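Side-chain contacts in putative YfrE protein (Vibrio parahaemolyticus RIMD 2210633, PDB 3BEE), which is of unknown function but carries TPR repeats of a cytochrome c biogenesis family, and so probably serves protein-protein contacts in haem protein maturation: residues 80-83 / 84-88; 39-43 / 44-48. All coordinates share one frame; numbering follows the deposited sequence.

In the fold
This piece of the protein is built of helices and loops, with no strand, and most of it matches a TPR family of cytochrome c biogenesis. From the N terminus, helices 6-18 and 26-38 come first. Contact 2 (39-43 / 44-48) follows, where the chain turns from helix 26-38 into helix 43-55. Helix 59-70 comes next, and contact 1 (80-83 / 84-88) lies on the last helix, 79-92. Each contact is local in one continuous stretch, so neither closes a long loop. They stand in series, without nesting or crossing. Their centres are about 16 Å apart. Helix 59-70 joins them: Leu-69 is touched by Leu-46 of contact 2 and by Ile-82 of contact 1.

Contact 1: residues 80-83 / 84-88; sequences VTII and ESINK
The carboxylate of Glu-84 turns one face to Val-80. CG1 of Val-80 stands almost straight above that face, 3.9 Å from OE2 of Glu-84. The carbonyl oxygen of Val-80 lies over the same face, nearer the inner end of the side chain, and CG of Glu-84 is 3.4 Å from this oxygen. The two side chains run side by side in the same direction. CG of Glu-84 is set beside its backbone N (chi1 -72°), and the extended chain then carries the carboxylate back along the helix to Val-80. The acid therefore lies back over the first turn of helix 79-92, at the exposed surface. The backbone beneath is ordinary alpha-helix: Glu-84 N bonds to Val-80 O at 3.0 Å, and the next three residues repeat the i to i-4 pattern. At the second of these bonds OG of Ser-85 comes within 3.1 Å of Thr-81 O. Whether its proton goes there is not settled, since another acceptor is near. A bound 1,2-ethanediol, probably from the crystallisation liquor, lies about 3 Å from the Ser-85 side chain. Thr-81 turns its own hydroxyl to the carboxylate of Asp-78, just before the helix. CG2 of Ile-82 meets CD1 of Ile-86 at 4.3 Å. Ile-82 is buried, and both side chains turn to helix 59-70. Ile-82 packs on Leu-69 and Leu-70, Ile-86 on Leu-70 and Ser-85 on Trp-66, so the last helix lies against helix 59-70.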
loop_
_atom_site.group_PDB
_atom_site.type_symbol
_atom_site.label_atom_id
_atom_site.label_comp_id
_atom_site.label_asym_id
_atom_site.label_seq_id
_atom_site.Cartn_x
_atom_site.Cartn_y
_atom_site.Cartn_z
ATOM N N VAL A 80 6.460 -13.039 -3.089
ATOM C CA VAL A 80 6.035 -13.629 -4.346
ATOM C C VAL A 80 4.888 -12.834 -5.001
ATOM O O VAL A 80 4.981 -12.467 -6.163
ATOM C CB VAL A 80 5.730 -15.143 -4.220
ATOM C CG1 VAL A 80 5.166 -15.708 -5.538
ATOM C CG2 VAL A 80 7.001 -15.920 -3.857
ATOM N N THR A 81 3.841 -12.522 -4.242
ATOM C CA THR A 81 2.686 -11.797 -4.806
ATOM C C THR A 81 3.107 -10.402 -5.199
ATOM O O THR A 81 2.726 -9.915 -6.261
ATOM C CB THR A 81 1.476 -11.770 -3.842
ATOM O OG1 THR A 81 1.095 -13.117 -3.558
ATOM C CG2 THR A 81 0.278 -11.058 -4.477
ATOM N N ILE A 82 3.922 -9.772 -4.358
ATOM C CA ILE A 82 4.405 -8.416 -4.619
ATOM C C ILE A 82 5.188 -8.361 -5.936
ATOM O O ILE A 82 4.975 -7.480 -6.759
ATOM C CB ILE A 82 5.246 -7.920 -3.450
ATOM C CG1 ILE A 82 4.338 -7.677 -2.231
ATOM C CG2 ILE A 82 6.009 -6.638 -3.819
ATOM C CD1 ILE A 82 5.127 -7.436 -0.906
ATOM N N ILE A 83 6.083 -9.316 -6.133
ATOM C CA ILE A 83 6.901 -9.333 -7.349
ATOM C C ILE A 83 6.076 -9.699 -8.613
ATOM O O ILE A 83 6.406 -9.241 -9.710
ATOM C CB ILE A 83 8.124 -10.248 -7.176
ATOM C CG1 ILE A 83 9.055 -9.694 -6.082
ATOM C CG2 ILE A 83 8.908 -10.416 -8.496
ATOM C CD1 ILE A 83 10.023 -10.728 -5.587
ATOM N N GLU A 84 5.035 -10.527 -8.459
ATOM C CA GLU A 84 4.074 -10.747 -9.547
ATOM C C GLU A 84 3.344 -9.434 -9.924
ATOM O O GLU A 84 3.121 -9.155 -11.115
ATOM C CB GLU A 84 3.074 -11.873 -9.190
ATOM C CG GLU A 84 3.730 -13.325 -9.203
ATOM C CD GLU A 84 2.843 -14.444 -8.614
ATOM O OE1 GLU A 84 1.868 -14.139 -7.875
ATOM O OE2 GLU A 84 3.130 -15.642 -8.896
ATOM N N SER A 85 2.991 -8.636 -8.916
ATOM C CA SER A 85 2.403 -7.314 -9.136
ATOM C C SER A 85 3.355 -6.385 -9.900
ATOM O O SER A 85 2.922 -5.688 -10.841
ATOM C CB SER A 85 1.989 -6.667 -7.817
ATOM O OG SER A 85 0.991 -7.455 -7.177
ATOM N N ILE A 86 4.625 -6.367 -9.479
ATOM C CA ILE A 86 5.660 -5.557 -10.126
ATOM C C ILE A 86 5.754 -5.977 -11.575
ATOM O O ILE A 86 5.807 -5.132 -12.491
ATOM C CB ILE A 86 7.045 -5.731 -9.443
ATOM C CG1 ILE A 86 7.089 -4.956 -8.119
ATOM C CG2 ILE A 86 8.223 -5.320 -10.398
ATOM C CD1 ILE A 86 8.262 -5.304 -7.245
ATOM N N ASN A 87 5.784 -7.288 -11.791
ATOM C CA ASN A 87 5.904 -7.783 -13.143
ATOM C C ASN A 87 4.740 -7.441 -14.082
ATOM O O ASN A 87 4.970 -7.095 -15.231
ATOM C CB ASN A 87 6.181 -9.274 -13.156
ATOM C CG ASN A 87 7.499 -9.581 -13.774
ATOM O OD1 ASN A 87 7.563 -10.211 -14.847
ATOM N ND2 ASN A 87 8.579 -9.081 -13.154
ATOM N N LYS A 88 3.509 -7.562 -13.591
ATOM C CA LYS A 88 2.332 -7.115 -14.321
ATOM C C LYS A 88 2.459 -5.610 -14.690
ATOM O O LYS A 88 2.313 -5.241 -15.846
ATOM C CB LYS A 88 1.063 -7.388 -13.473
ATOM C CG LYS A 88 -0.256 -7.405 -14.231
ATOM C CD LYS A 88 -1.411 -7.891 -13.281
ATOM C CE LYS A 88 -2.775 -8.038 -13.981
ATOM N NZ LYS A 88 -3.037 -9.296 -14.803
#

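Contact 2: residues 39-43 / 44-48; sequences EPYNE and AALSL
Asn-42 is the N-cap of helix 43-55, in the tight helix-to-helix turn of this TPR region, and it caps the backbone of Ala-45. OD1 of Asn-42 accepts from Ala-45 N at 3.0 Å. The N-H meets a lone pair in the plane of the amide carbonyl, with an N-H...O angle of 152°. CG of Asn-42 lies anti to its own N (chi1 -172°), and this swings the amide forward over the first turn of the helix. The methyl groups of Ala-44 and Ala-45 pack close to the same oxygen, CB of Ala-44 being 3.5 Å from OD1 of Asn-42. The backbone oxygen of Asn-42 takes the first helical bond, from Leu-46 N, and the N-H...O angle is nearly straight at 170°. A type I beta turn from Glu-39 ends at the cap residue Asn-42. Leu-46 folds back over it: its CD1 is 3.9 Å from CA of Tyr-41 and meets the tyrosine ring obliquely. Ala-45 packs on Leu-32, Ala-35 and Leu-36, while Tyr-41 reaches Leu-68 of helix 59-70. The amide nitrogen of Asn-42 is also held, by OG1 of Thr-7 on helix 6-18 and by Glu-39. With the capping bond, these two probably fix the rotation of the amide. ND2 of Asn-42 donates to OE1 of Glu-39 at 2.9 Å, meeting it from above the carboxylate plane.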
loop_
_atom_site.group_PDB
_atom_site.type_symbol
_atom_site.label_atom_id
_atom_site.label_comp_id
_atom_site.label_asym_id
_atom_site.label_seq_id
_atom_site.Cartn_x
_atom_site.Cartn_y
_atom_site.Cartn_z
ATOM N N GLU A 39 4.788 2.303 11.469
ATOM C CA GLU A 39 5.523 1.213 10.820
ATOM C C GLU A 39 5.841 1.604 9.383
ATOM O O GLU A 39 4.993 1.435 8.513
ATOM C CB GLU A 39 4.692 -0.075 10.791
ATOM C CG GLU A 39 4.442 -0.754 12.128
ATOM C CD GLU A 39 3.582 -2.000 11.978
ATOM O OE1 GLU A 39 3.638 -2.639 10.901
ATOM O OE2 GLU A 39 2.865 -2.358 12.935
ATOM N N PRO A 40 7.050 2.147 9.131
ATOM C CA PRO A 40 7.439 2.653 7.805
ATOM C C PRO A 40 7.316 1.637 6.676
ATOM O O PRO A 40 7.214 2.043 5.509
ATOM C CB PRO A 40 8.911 3.047 7.999
ATOM C CG PRO A 40 9.022 3.352 9.464
ATOM C CD PRO A 40 8.134 2.334 10.121
ATOM N N TYR A 41 7.315 0.349 7.005
ATOM C CA TYR A 41 7.178 -0.706 5.984
ATOM C C TYR A 41 5.884 -1.508 6.154
ATOM O O TYR A 41 5.781 -2.663 5.744
ATOM C CB TYR A 41 8.446 -1.602 5.932
ATOM C CG TYR A 41 9.651 -0.836 5.418
ATOM C CD1 TYR A 41 9.897 -0.734 4.043
ATOM C CD2 TYR A 41 10.503 -0.163 6.297
ATOM C CE1 TYR A 41 10.973 0.003 3.554
ATOM C CE2 TYR A 41 11.591 0.573 5.824
ATOM C CZ TYR A 41 11.817 0.649 4.450
ATOM O OH TYR A 41 12.887 1.374 3.966
ATOM N N ASN A 42 4.881 -0.874 6.754
ATOM C CA ASN A 42 3.607 -1.541 6.957
ATOM C C ASN A 42 3.036 -2.063 5.637
ATOM O O ASN A 42 2.890 -1.313 4.677
ATOM C CB ASN A 42 2.604 -0.627 7.633
ATOM C CG ASN A 42 1.361 -1.355 8.019
ATOM O OD1 ASN A 42 0.404 -1.415 7.244
ATOM N ND2 ASN A 42 1.364 -1.949 9.213
ATOM N N GLU A 43 2.733 -3.359 5.616
ATOM C CA GLU A 43 2.316 -4.047 4.420
ATOM C C GLU A 43 0.959 -3.581 3.965
ATOM O O GLU A 43 0.792 -3.265 2.813
ATOM C CB GLU A 43 2.285 -5.561 4.652
ATOM C CG GLU A 43 2.070 -6.373 3.332
ATOM C CD GLU A 43 2.469 -7.866 3.480
ATOM O OE1 GLU A 43 2.811 -8.298 4.622
ATOM O OE2 GLU A 43 2.434 -8.591 2.448
ATOM N N ALA A 44 -0.014 -3.545 4.870
ATOM C CA ALA A 44 -1.360 -3.073 4.527
ATOM C C ALA A 44 -1.356 -1.655 3.907
ATOM O O ALA A 44 -2.048 -1.406 2.927
ATOM C CB ALA A 44 -2.271 -3.141 5.726
ATOM N N ALA A 45 -0.563 -0.750 4.481
ATOM C CA ALA A 45 -0.517 0.648 4.068
ATOM C C ALA A 45 0.171 0.828 2.706
ATOM O O ALA A 45 -0.386 1.448 1.803
ATOM C CB ALA A 45 0.169 1.489 5.137
ATOM N N LEU A 46 1.381 0.285 2.562
ATOM C CA LEU A 46 2.124 0.412 1.326
ATOM C C LEU A 46 1.412 -0.314 0.202
ATOM O O LEU A 46 1.448 0.102 -0.960
ATOM C CB LEU A 46 3.547 -0.139 1.493
ATOM C CG LEU A 46 4.492 0.718 2.341
ATOM C CD1 LEU A 46 5.894 0.077 2.406
ATOM C CD2 LEU A 46 4.585 2.126 1.790
ATOM N N SER A 47 0.752 -1.401 0.559
ATOM C CA SER A 47 0.010 -2.155 -0.407
ATOM C C SER A 47 -1.200 -1.367 -0.951
ATOM O O SER A 47 -1.438 -1.353 -2.165
ATOM C CB SER A 47 -0.364 -3.525 0.181
ATOM O OG SER A 47 -1.385 -4.076 -0.572
ATOM N N LEU A 48 -1.930 -0.672 -0.086
ATOM C CA LEU A 48 -3.009 0.209 -0.570
ATOM C C LEU A 48 -2.480 1.302 -1.508
ATOM O O LEU A 48 -3.071 1.585 -2.552
ATOM C CB LEU A 48 -3.803 0.852 0.594
ATOM C CG LEU A 48 -5.054 1.663 0.205
ATOM C CD1 LEU A 48 -6.071 0.782 -0.504
ATOM C CD2 LEU A 48 -5.758 2.367 1.400
#